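Local coordinates for putative transcriptional regulator (Bacillus cytotoxicus NVH 391-98, PDB 3K4H), which probably regulates transcription in the manner of the LacI family, with a sugar-binding module that here holds two linked glucose units, at residues L13-S18 / P26-V31; E56-V61 / I85-E90; S78-R83 / K100-K105; P94-G99 / Y252-A257. All coordinates share one frame; numbering follows the deposited sequence.

Overall arrangement
The four contacts belong to the lobe built on the parallel sheet with strands 10-14, 72-75 and 95-98, and they illustrate how a sugar site is assembled from the framework around it. Contacts 1 and 4, with centres about 13 Å apart, join on one side of that sheet through V31 CG2 and I98 CD1, 3.8 Å apart; both touch the chain B glucose. Contact 2 packs two helices about 17 Å from contact 1, centre to centre, with V61 against V14 of strand 10-14. Contact 3 ties together loops at the cleft, about 14 Å from contact 4 between centres, where S78 lies beside L97 and G99 and R79 reaches P16 of contact 1.

Contact 1 (L13-S18 / P26-V31); sequences LVMPSS and PFFPEV. With GLC (alpha-D-glucopyranose), chain C; GLC (alpha-D-glucopyranose), chain B.
M15, a selenomethionine, meets F28 in a Met-aromatic contact within the first beta-alpha unit of a periplasmic-binding-protein-like fold, where strand 10-14 leads, by way of a connection holding the short helix 19-22, into helix 27-41. The selenium lies 5.5 Å from the centroid of the F28 ring and 36° off its normal, an oblique approach. The chain of M15 bends at its second and third torsions, and the methyl does the touching, with M15 CE 3.4 Å from F28 CD2. M15 and F28 reach past one another from opposing sides.

Apolar packing continues at the far end of the ring, where P16 CD comes within 4.0 Å of F28 CZ. F28 holds CG opposite its carbonyl carbon (chi1 -61°), which carries the ring across to the loop. I32 of helix 27-41 also touches M15, and L76 backs V31.

Aromatic and sugar contacts form the third group. F27 CD2 stands 3.7 Å above the F28 ring plane, over its centre, while F28 CD2 lies in plane at the edge of the F27 ring. The bound sugar is a disaccharide: O4 of the chain C glucose is bonded to C1 of the chain B glucose. C4 of the chain C unit sits 3.8 Å above the F27 ring, again over the centre, which gives the sugar an apolar platform. D200, R149 and N113 are among the residues that supply hydrogen bonds to it. F28 CE1 approaches O2 of the chain C glucose to 3.5 Å, and F27 CZ comes 3.2 Å from O5 of the chain B glucose.

Contact 2 (E56-V61 / I85-E90); sequences EIFNGV and IQYLHE
The turn of helix that presents Y87 and L88 to F58 and V61 is held by the backbone bond from H89 N to I85 O, 2.8 Å long; across the interface itself the contacts are apolar. F58 CE1 lies 3.9 Å from Y87 CB, an oblique approach. The two rings are obliquely disposed, centroids 5.8 Å apart and planes at 77°, and the two side chains run roughly perpendicular to each other. Y87 carries CG opposite its backbone nitrogen (chi1 175°), which lays its ring alongside helix 54-66, where V62, V65 and Q66 also touch it.

Deeper in, one methyl of V61 serves two partners: V61 CG1 is 3.8 Å from L88 CD2 and 4.3 Å from Y87 CD1. V61 and L88 both rest on I73 of strand 72-75, so this end of the interface is buried. Toward the outer end, F58 also meets R83 in a cation-pi contact.

The local axes come no closer than 11.1 Å and run nearly parallel, crossing at -17°. Side chains of medium and large size bridge that distance. Such near-parallel neighbouring helices, layered over one face of a parallel sheet, are characteristic of the Rossmann-like lobes of periplasmic-binding-protein folds.

Contact 3 (S78-R83 / K100-K105); sequences SRENDR and KPYDRK
S78 and Y102 each turn the first side-chain atom beyond CB opposite the backbone nitrogen (chi1 172° and -176°), which sends the serine hydroxyl to K100 and brings the tyrosine ring against E80. The segments are loops following strands 72-75 and 95-98, at the C-terminal edge of the parallel sheet where ligand sites of the periplasmic-binding-protein-like fold gather. In the first, R79 to D82 forms a type II beta turn, and D82 is the N-cap of helix 83-90.

The polar link is a hydrogen bond from S78 OG to the carbonyl oxygen of K100; the modelled 2.4 Å is too short to be trusted, though the pairing is consistent with a link between the loops. S78 also belongs to the sugar pocket, its side chain about 4 Å from a bound glucose, so the join is close to the ligand.

Ion pairs surround the join. R79 NH1 and D82 OD2 form a salt bridge of 3.6 Å that spans the turn. The polar end of E80 is committed to R147, and that of K100 to D148; both partners lie on helix 144-159, so the loops are tied across to the second lobe.

E80 and Y102 extend alongside each other in a common direction. The aliphatic part of the glutamate makes a CH-pi contact: E80 CG stands 4.1 Å from the Y102 ring centroid, 19° off the normal, and comes closest at Y102 CG, 3.9 Å away.

Contact 4 (P94-G99 / Y252-A257); sequences PFVLIG and YEAAKA. With GLC (alpha-D-glucopyranose), chain B.
V96 and I98 meet A254 and A257 with no ring between them; the flat groups nearby work elsewhere. The ring of Y252 pairs edge-to-face with F38 of helix 27-41, while F95 packs on I108. What remains is methyl against methyl. In I98, chi1 of -54° sets CG1 opposite the carbonyl carbon, beside A254, and the chain then extends to put I98 CD1 3.7 Å from A254 CB. V96 spreads its two branches along the helix: V96 CG1 is 4.2 Å from A254 CB, and V96 CG2 is 4.3 Å from A257 CB. The small alanines are consistent with the close approach of the axes, 8.4 Å, with the strand and helix running in nearly opposite directions, 162° apart.

The C-terminal end of the strand meets the sugar by a polar bond. O3 of the chain B glucose donates to the I98 carbonyl, I98 O, at 2.6 Å, and G99 CA passes 3.3 Å from the same O3. The outer face of the helix turns to the dimer: K256 pairs with D260, and E253 with K270, both of the second subunit. A helix laid on a parallel sheet strand whose C-terminal end meets the sugar is characteristic of the ligand cleft in the periplasmic-binding-protein-like fold.

Contact 1 (L13-S18 / P26-V31)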
# COMPACT_ATOMS: atom_id res chain seq x y z
N LEU A 13 -15.38 -8.25 17.77
CA LEU A 13 -15.56 -7.39 16.64
C LEU A 13 -16.08 -6.08 17.15
O LEU A 13 -16.97 -6.06 18.00
CB LEU A 13 -16.55 -8.00 15.66
CG LEU A 13 -16.35 -9.45 15.24
CD1 LEU A 13 -17.46 -9.84 14.29
CD2 LEU A 13 -14.96 -9.70 14.61
N VAL A 14 -15.52 -4.99 16.65
CA VAL A 14 -16.00 -3.68 17.02
C VAL A 14 -16.41 -2.91 15.79
O VAL A 14 -15.65 -2.75 14.83
CB VAL A 14 -14.96 -2.91 17.85
CG1 VAL A 14 -15.49 -1.55 18.25
CG2 VAL A 14 -14.59 -3.68 19.08
N MSE A 15 -17.66 -2.44 15.83
CA MSE A 15 -18.20 -1.58 14.81
C MSE A 15 -17.94 -0.08 15.03
O MSE A 15 -17.54 0.33 16.12
CB MSE A 15 -19.67 -1.85 14.70
CG MSE A 15 -20.01 -2.58 13.45
SE MSE A 15 -20.32 -4.51 13.62
CE MSE A 15 -19.13 -4.97 12.16
N PRO A 16 -18.16 0.75 14.01
CA PRO A 16 -18.12 2.19 14.23
C PRO A 16 -19.37 2.71 14.92
O PRO A 16 -19.38 3.85 15.36
CB PRO A 16 -18.03 2.77 12.83
CG PRO A 16 -17.89 1.65 11.93
CD PRO A 16 -18.29 0.42 12.58
N SER A 17 -20.39 1.87 15.03
CA SER A 17 -21.67 2.26 15.62
C SER A 17 -22.56 1.01 15.82
O SER A 17 -22.12 -0.12 15.56
CB SER A 17 -22.37 3.32 14.75
OG SER A 17 -23.53 3.81 15.38
N SER A 18 -23.80 1.23 16.27
CA SER A 18 -24.69 0.12 16.65
C SER A 18 -24.66 -1.02 15.62
O SER A 18 -24.73 -0.76 14.41
CB SER A 18 -26.13 0.63 16.84
OG SER A 18 -26.68 1.14 15.64
N PRO A 26 -24.17 -3.13 3.50
CA PRO A 26 -23.74 -4.52 3.21
C PRO A 26 -22.25 -4.74 3.36
O PRO A 26 -21.82 -5.89 3.32
CB PRO A 26 -24.22 -4.77 1.78
CG PRO A 26 -24.53 -3.44 1.21
CD PRO A 26 -24.76 -2.45 2.34
N PHE A 27 -21.46 -3.68 3.57
CA PHE A 27 -20.05 -3.92 3.86
C PHE A 27 -19.82 -4.93 5.01
O PHE A 27 -18.94 -5.82 4.94
CB PHE A 27 -19.29 -2.63 4.16
CG PHE A 27 -17.84 -2.85 4.49
CD1 PHE A 27 -16.89 -2.91 3.48
CD2 PHE A 27 -17.43 -3.06 5.79
CE1 PHE A 27 -15.54 -3.17 3.76
CE2 PHE A 27 -16.08 -3.32 6.09
CZ PHE A 27 -15.14 -3.37 5.06
N PHE A 28 -20.61 -4.78 6.07
CA PHE A 28 -20.36 -5.51 7.30
C PHE A 28 -20.65 -7.01 7.32
O PHE A 28 -19.80 -7.78 7.78
CB PHE A 28 -20.89 -4.76 8.50
CG PHE A 28 -20.23 -3.43 8.66
CD1 PHE A 28 -20.85 -2.27 8.19
CD2 PHE A 28 -18.94 -3.34 9.19
CE1 PHE A 28 -20.20 -1.02 8.30
CE2 PHE A 28 -18.29 -2.11 9.31
CZ PHE A 28 -18.92 -0.95 8.85
N PRO A 29 -21.83 -7.45 6.81
CA PRO A 29 -22.03 -8.91 6.82
C PRO A 29 -20.98 -9.60 5.96
O PRO A 29 -20.64 -10.76 6.22
CB PRO A 29 -23.41 -9.07 6.19
CG PRO A 29 -24.09 -7.78 6.53
CD PRO A 29 -23.05 -6.72 6.44
N GLU A 30 -20.47 -8.90 4.94
CA GLU A 30 -19.47 -9.50 4.09
C GLU A 30 -18.10 -9.57 4.80
O GLU A 30 -17.39 -10.57 4.67
CB GLU A 30 -19.38 -8.74 2.78
CG GLU A 30 -18.53 -9.38 1.73
CD GLU A 30 -19.12 -10.67 1.18
OE1 GLU A 30 -20.18 -11.15 1.67
OE2 GLU A 30 -18.48 -11.21 0.25
N VAL A 31 -17.75 -8.52 5.57
CA VAL A 31 -16.45 -8.54 6.24
C VAL A 31 -16.48 -9.60 7.30
O VAL A 31 -15.52 -10.36 7.44
CB VAL A 31 -16.00 -7.16 6.78
CG1 VAL A 31 -15.95 -7.13 8.26
CG2 VAL A 31 -14.62 -6.82 6.25
C1 GLC C . -18.47 1.45 4.30
C2 GLC C . -18.13 1.09 5.74
C3 GLC C . -16.68 1.44 6.01
C4 GLC C . -15.86 0.60 5.05
C5 GLC C . -16.12 1.09 3.63
C6 GLC C . -15.38 0.20 2.61
O1 GLC C . -18.63 2.84 4.20
O2 GLC C . -18.95 1.83 6.61
O3 GLC C . -16.38 1.18 7.37
O4 GLC C . -14.48 0.67 5.33
O5 GLC C . -17.51 1.06 3.33
O6 GLC C . -15.03 0.89 1.44
C1 GLC B . -13.83 -0.50 5.80
C2 GLC B . -13.06 -0.08 7.04
C3 GLC B . -12.05 0.96 6.61
C4 GLC B . -11.11 0.39 5.53
C5 GLC B . -11.90 -0.20 4.39
C6 GLC B . -10.95 -0.89 3.45
O2 GLC B . -13.97 0.47 7.97
O3 GLC B . -11.42 1.44 7.78
O4 GLC B . -10.39 1.40 4.89
O5 GLC B . -12.92 -1.07 4.86
O6 GLC B . -10.92 -0.11 2.28

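Contact 2 (E56-V61 / I85-E90)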
# COMPACT_ATOMS: atom_id res chain seq x y z
N GLU A 56 -21.49 3.69 24.80
CA GLU A 56 -21.87 2.31 24.94
C GLU A 56 -20.93 1.36 24.25
O GLU A 56 -20.75 0.28 24.70
CB GLU A 56 -23.28 2.11 24.47
CG GLU A 56 -24.23 2.92 25.24
CD GLU A 56 -25.62 2.74 24.78
OE1 GLU A 56 -25.79 2.17 23.74
OE2 GLU A 56 -26.54 3.19 25.43
N ILE A 57 -20.40 1.72 23.12
CA ILE A 57 -19.46 0.86 22.41
C ILE A 57 -18.14 0.76 23.18
O ILE A 57 -17.50 -0.30 23.21
CB ILE A 57 -19.22 1.36 20.99
CG1 ILE A 57 -20.46 1.16 20.15
CG2 ILE A 57 -18.11 0.59 20.33
CD1 ILE A 57 -20.34 1.70 18.75
N PHE A 58 -17.72 1.86 23.80
CA PHE A 58 -16.52 1.84 24.62
C PHE A 58 -16.72 0.83 25.74
O PHE A 58 -15.97 -0.15 25.81
CB PHE A 58 -16.21 3.22 25.20
CG PHE A 58 -14.87 3.31 25.87
CD1 PHE A 58 -13.70 3.36 25.11
CD2 PHE A 58 -14.76 3.31 27.25
CE1 PHE A 58 -12.45 3.43 25.73
CE2 PHE A 58 -13.52 3.37 27.88
CZ PHE A 58 -12.37 3.43 27.12
N ASN A 59 -17.74 1.04 26.56
CA ASN A 59 -18.05 0.10 27.62
C ASN A 59 -18.02 -1.34 27.07
O ASN A 59 -17.43 -2.24 27.70
CB ASN A 59 -19.37 0.43 28.31
CG ASN A 59 -19.47 1.91 28.70
OD1 ASN A 59 -18.56 2.70 28.42
ND2 ASN A 59 -20.58 2.30 29.35
N GLY A 60 -18.59 -1.52 25.88
CA GLY A 60 -18.63 -2.83 25.28
C GLY A 60 -17.24 -3.46 25.22
O GLY A 60 -17.05 -4.62 25.66
N VAL A 61 -16.28 -2.71 24.68
CA VAL A 61 -14.93 -3.21 24.46
C VAL A 61 -14.22 -3.44 25.78
O VAL A 61 -13.48 -4.42 25.96
CB VAL A 61 -14.10 -2.24 23.59
CG1 VAL A 61 -12.61 -2.45 23.80
CG2 VAL A 61 -14.48 -2.36 22.10
N ILE A 85 -8.90 2.40 20.48
CA ILE A 85 -7.49 2.11 20.23
C ILE A 85 -6.59 2.59 21.36
O ILE A 85 -5.70 1.84 21.75
CB ILE A 85 -6.98 2.71 18.91
CG1 ILE A 85 -7.72 2.10 17.73
CG2 ILE A 85 -5.46 2.46 18.74
CD1 ILE A 85 -7.22 2.64 16.38
N GLN A 86 -6.80 3.81 21.87
CA GLN A 86 -6.00 4.29 23.02
C GLN A 86 -6.10 3.28 24.14
O GLN A 86 -5.11 2.98 24.79
CB GLN A 86 -6.41 5.69 23.53
CG GLN A 86 -5.49 6.89 23.15
CD GLN A 86 -3.97 6.68 23.41
OE1 GLN A 86 -3.17 6.60 22.46
NE2 GLN A 86 -3.57 6.60 24.70
N TYR A 87 -7.30 2.73 24.33
CA TYR A 87 -7.53 1.82 25.41
C TYR A 87 -6.77 0.53 25.20
O TYR A 87 -6.03 0.09 26.09
CB TYR A 87 -9.02 1.51 25.59
CG TYR A 87 -9.27 0.45 26.64
CD1 TYR A 87 -9.50 -0.87 26.28
CD2 TYR A 87 -9.23 0.77 28.01
CE1 TYR A 87 -9.71 -1.86 27.26
CE2 TYR A 87 -9.43 -0.20 28.99
CZ TYR A 87 -9.67 -1.52 28.61
OH TYR A 87 -9.88 -2.50 29.56
N LEU A 88 -6.95 -0.07 24.03
CA LEU A 88 -6.37 -1.36 23.75
C LEU A 88 -4.86 -1.26 23.72
O LEU A 88 -4.17 -2.16 24.19
CB LEU A 88 -6.89 -1.94 22.43
CG LEU A 88 -8.38 -2.26 22.28
CD1 LEU A 88 -8.63 -2.83 20.91
CD2 LEU A 88 -8.87 -3.24 23.35
N HIS A 89 -4.34 -0.15 23.20
CA HIS A 89 -2.90 0.05 23.15
C HIS A 89 -2.29 0.14 24.54
O HIS A 89 -1.29 -0.51 24.82
CB HIS A 89 -2.51 1.28 22.33
CG HIS A 89 -1.05 1.60 22.39
ND1 HIS A 89 -0.09 0.83 21.76
CD2 HIS A 89 -0.38 2.60 23.03
CE1 HIS A 89 1.11 1.35 22.00
NE2 HIS A 89 0.96 2.42 22.76
N GLU A 90 -2.91 0.93 25.41
CA GLU A 90 -2.52 1.01 26.82
C GLU A 90 -2.65 -0.29 27.66
O GLU A 90 -1.86 -0.53 28.55
CB GLU A 90 -3.30 2.13 27.50
CG GLU A 90 -2.86 3.51 27.09
CD GLU A 90 -1.46 3.82 27.54
OE1 GLU A 90 -0.64 4.22 26.67
OE2 GLU A 90 -1.17 3.65 28.75

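Contact 3 (S78-R83 / K100-K105)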
# COMPACT_ATOMS: atom_id res chain seq x y z
N SER A 78 -11.68 2.47 11.08
CA SER A 78 -10.55 3.26 11.49
C SER A 78 -10.86 4.73 11.56
O SER A 78 -10.93 5.44 10.55
CB SER A 78 -9.36 3.04 10.58
OG SER A 78 -8.35 3.96 10.92
N ARG A 79 -11.00 5.18 12.80
CA ARG A 79 -11.37 6.54 13.11
C ARG A 79 -10.20 7.19 13.79
O ARG A 79 -9.46 6.55 14.52
CB ARG A 79 -12.56 6.54 14.07
CG ARG A 79 -13.22 7.89 14.16
CD ARG A 79 -14.29 7.92 15.20
NE ARG A 79 -15.43 7.09 14.83
CZ ARG A 79 -15.85 6.03 15.52
NH1 ARG A 79 -15.23 5.64 16.64
NH2 ARG A 79 -16.91 5.36 15.07
N GLU A 80 -10.07 8.49 13.53
CA GLU A 80 -9.10 9.38 14.17
C GLU A 80 -9.47 9.61 15.66
O GLU A 80 -10.63 9.91 15.98
CB GLU A 80 -9.13 10.70 13.41
CG GLU A 80 -7.87 11.55 13.51
CD GLU A 80 -8.11 13.00 13.09
OE1 GLU A 80 -9.11 13.25 12.38
OE2 GLU A 80 -7.30 13.88 13.49
N ASN A 81 -8.47 9.48 16.56
CA ASN A 81 -8.69 9.63 18.02
C ASN A 81 -9.69 8.61 18.54
O ASN A 81 -10.59 8.92 19.33
CB ASN A 81 -9.21 11.02 18.41
CG ASN A 81 -8.20 12.12 18.21
OD1 ASN A 81 -7.00 11.87 18.05
ND2 ASN A 81 -8.68 13.37 18.21
N ASP A 82 -9.58 7.39 18.06
CA ASP A 82 -10.44 6.39 18.59
C ASP A 82 -9.93 6.13 20.03
O ASP A 82 -8.78 5.70 20.23
CB ASP A 82 -10.36 5.14 17.72
CG ASP A 82 -11.56 4.25 17.88
OD1 ASP A 82 -11.59 3.25 17.15
OD2 ASP A 82 -12.48 4.56 18.67
N ARG A 83 -10.78 6.45 21.01
CA ARG A 83 -10.52 6.03 22.36
C ARG A 83 -10.30 4.51 22.37
O ARG A 83 -9.41 4.03 23.08
CB ARG A 83 -11.70 6.33 23.31
CG ARG A 83 -12.16 7.74 23.41
CD ARG A 83 -13.63 7.74 23.77
NE ARG A 83 -13.82 7.24 25.12
CZ ARG A 83 -14.99 6.93 25.69
NH1 ARG A 83 -16.14 7.03 25.05
NH2 ARG A 83 -14.99 6.49 26.94
N LYS A 100 -6.43 2.03 7.50
CA LYS A 100 -5.22 2.71 7.92
C LYS A 100 -5.41 3.39 9.27
O LYS A 100 -6.45 4.00 9.53
CB LYS A 100 -4.89 3.77 6.90
CG LYS A 100 -3.44 3.99 6.66
CD LYS A 100 -3.24 4.89 5.45
CE LYS A 100 -3.63 6.32 5.75
NZ LYS A 100 -3.36 7.15 4.57
N PRO A 101 -4.40 3.29 10.16
CA PRO A 101 -4.46 4.03 11.42
C PRO A 101 -3.98 5.44 11.19
O PRO A 101 -3.19 5.67 10.28
CB PRO A 101 -3.46 3.28 12.32
CG PRO A 101 -2.97 2.06 11.48
CD PRO A 101 -3.21 2.42 10.07
N TYR A 102 -4.46 6.39 11.98
CA TYR A 102 -4.07 7.77 11.73
C TYR A 102 -2.56 7.93 11.83
O TYR A 102 -1.92 8.51 10.94
CB TYR A 102 -4.77 8.77 12.65
CG TYR A 102 -4.42 10.21 12.29
CD1 TYR A 102 -4.67 10.71 11.01
CD2 TYR A 102 -3.79 11.06 13.22
CE1 TYR A 102 -4.34 12.02 10.65
CE2 TYR A 102 -3.45 12.39 12.88
CZ TYR A 102 -3.72 12.86 11.59
OH TYR A 102 -3.41 14.14 11.22
N ASP A 103 -2.00 7.37 12.91
CA ASP A 103 -0.57 7.41 13.19
C ASP A 103 -0.11 6.02 13.67
O ASP A 103 -0.93 5.09 13.78
CB ASP A 103 -0.29 8.46 14.28
CG ASP A 103 -1.15 8.26 15.54
OD1 ASP A 103 -1.78 7.19 15.70
OD2 ASP A 103 -1.18 9.18 16.38
N ARG A 104 1.19 5.88 13.95
CA ARG A 104 1.78 4.66 14.51
C ARG A 104 1.64 3.45 13.58
O ARG A 104 1.51 2.31 14.06
CB ARG A 104 1.13 4.29 15.85
CG ARG A 104 1.23 5.28 16.97
CD ARG A 104 0.20 4.86 17.99
NE ARG A 104 0.55 5.21 19.37
CZ ARG A 104 -0.28 5.08 20.41
NH1 ARG A 104 -1.51 4.60 20.24
NH2 ARG A 104 0.13 5.44 21.63
N LYS A 105 1.66 3.70 12.27
CA LYS A 105 1.66 2.62 11.28
C LYS A 105 2.63 1.50 11.69
O LYS A 105 2.31 0.33 11.55
CB LYS A 105 2.02 3.13 9.88
CG LYS A 105 0.84 3.32 8.92
CD LYS A 105 0.11 4.66 9.11
CE LYS A 105 1.01 5.87 8.86
NZ LYS A 105 1.84 5.78 7.61

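Contact 4 (P94-G99 / Y252-A257)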
# COMPACT_ATOMS: atom_id res chain seq x y z
N PRO A 94 -4.23 -7.58 22.42
CA PRO A 94 -3.98 -7.82 20.99
C PRO A 94 -5.15 -7.40 20.11
O PRO A 94 -6.26 -7.86 20.32
CB PRO A 94 -3.76 -9.35 20.90
CG PRO A 94 -3.91 -9.88 22.24
CD PRO A 94 -4.50 -8.83 23.14
N PHE A 95 -4.89 -6.54 19.13
CA PHE A 95 -5.93 -6.13 18.20
C PHE A 95 -5.41 -5.84 16.80
O PHE A 95 -4.21 -5.66 16.59
CB PHE A 95 -6.66 -4.91 18.73
CG PHE A 95 -5.89 -3.64 18.55
CD1 PHE A 95 -4.99 -3.21 19.53
CD2 PHE A 95 -6.06 -2.87 17.40
CE1 PHE A 95 -4.28 -2.04 19.37
CE2 PHE A 95 -5.35 -1.70 17.23
CZ PHE A 95 -4.45 -1.28 18.22
N VAL A 96 -6.34 -5.76 15.85
CA VAL A 96 -6.01 -5.55 14.44
C VAL A 96 -6.99 -4.57 13.82
O VAL A 96 -8.19 -4.61 14.13
CB VAL A 96 -6.07 -6.90 13.69
CG1 VAL A 96 -6.39 -6.67 12.22
CG2 VAL A 96 -4.78 -7.67 13.84
N LEU A 97 -6.51 -3.70 12.94
CA LEU A 97 -7.39 -2.77 12.20
C LEU A 97 -7.82 -3.26 10.82
O LEU A 97 -7.05 -3.94 10.12
CB LEU A 97 -6.72 -1.41 12.01
CG LEU A 97 -6.86 -0.26 13.00
CD1 LEU A 97 -6.46 1.04 12.36
CD2 LEU A 97 -8.28 -0.14 13.40
N ILE A 98 -9.05 -2.90 10.42
CA ILE A 98 -9.43 -2.95 8.99
C ILE A 98 -9.51 -1.49 8.54
O ILE A 98 -10.51 -0.83 8.76
CB ILE A 98 -10.78 -3.71 8.72
CG1 ILE A 98 -10.78 -5.13 9.32
CG2 ILE A 98 -11.12 -3.72 7.21
CD1 ILE A 98 -11.66 -6.15 8.56
N GLY A 99 -8.43 -0.99 7.96
CA GLY A 99 -8.28 0.45 7.67
C GLY A 99 -6.93 0.99 8.15
O GLY A 99 -6.35 0.46 9.10
N TYR A 252 -11.05 -11.86 6.04
CA TYR A 252 -10.40 -13.13 6.22
C TYR A 252 -8.99 -12.84 6.67
O TYR A 252 -8.52 -13.34 7.70
CB TYR A 252 -10.39 -13.83 4.89
CG TYR A 252 -9.86 -15.24 4.90
CD1 TYR A 252 -10.73 -16.32 4.98
CD2 TYR A 252 -8.49 -15.51 4.81
CE1 TYR A 252 -10.27 -17.63 4.97
CE2 TYR A 252 -8.02 -16.82 4.82
CZ TYR A 252 -8.92 -17.87 4.89
OH TYR A 252 -8.50 -19.17 4.87
N GLU A 253 -8.32 -12.00 5.89
CA GLU A 253 -6.99 -11.59 6.19
C GLU A 253 -6.87 -10.83 7.53
O GLU A 253 -5.91 -11.03 8.26
CB GLU A 253 -6.39 -10.81 5.01
CG GLU A 253 -4.94 -11.25 4.72
CD GLU A 253 -4.84 -12.65 4.15
OE1 GLU A 253 -5.70 -13.02 3.32
OE2 GLU A 253 -3.91 -13.40 4.51
N ALA A 254 -7.86 -10.01 7.89
CA ALA A 254 -7.79 -9.38 9.21
C ALA A 254 -7.73 -10.43 10.32
O ALA A 254 -6.82 -10.38 11.15
CB ALA A 254 -8.90 -8.45 9.43
N ALA A 255 -8.64 -11.41 10.29
CA ALA A 255 -8.71 -12.47 11.31
C ALA A 255 -7.44 -13.32 11.36
O ALA A 255 -6.97 -13.69 12.44
CB ALA A 255 -9.92 -13.34 11.08
N LYS A 256 -6.90 -13.63 10.19
CA LYS A 256 -5.67 -14.41 10.09
C LYS A 256 -4.51 -13.64 10.72
O LYS A 256 -3.66 -14.23 11.37
CB LYS A 256 -5.37 -14.71 8.63
CG LYS A 256 -4.20 -15.61 8.38
CD LYS A 256 -3.96 -15.71 6.91
CE LYS A 256 -3.41 -17.05 6.64
NZ LYS A 256 -3.12 -17.14 5.20
N ALA A 257 -4.51 -12.33 10.55
CA ALA A 257 -3.47 -11.49 11.16
C ALA A 257 -3.63 -11.42 12.67
O ALA A 257 -2.64 -11.42 13.39
CB ALA A 257 -3.47 -10.08 10.54
C1 GLC B . -13.83 -0.50 5.80
C2 GLC B . -13.06 -0.08 7.04
C3 GLC B . -12.05 0.96 6.61
C4 GLC B . -11.11 0.39 5.53
C5 GLC B . -11.90 -0.20 4.39
C6 GLC B . -10.95 -0.89 3.45
O2 GLC B . -13.97 0.47 7.97
O3 GLC B . -11.42 1.44 7.78
O4 GLC B . -10.39 1.40 4.89
O5 GLC B . -12.92 -1.07 4.86
O6 GLC B . -10.92 -0.11 2.28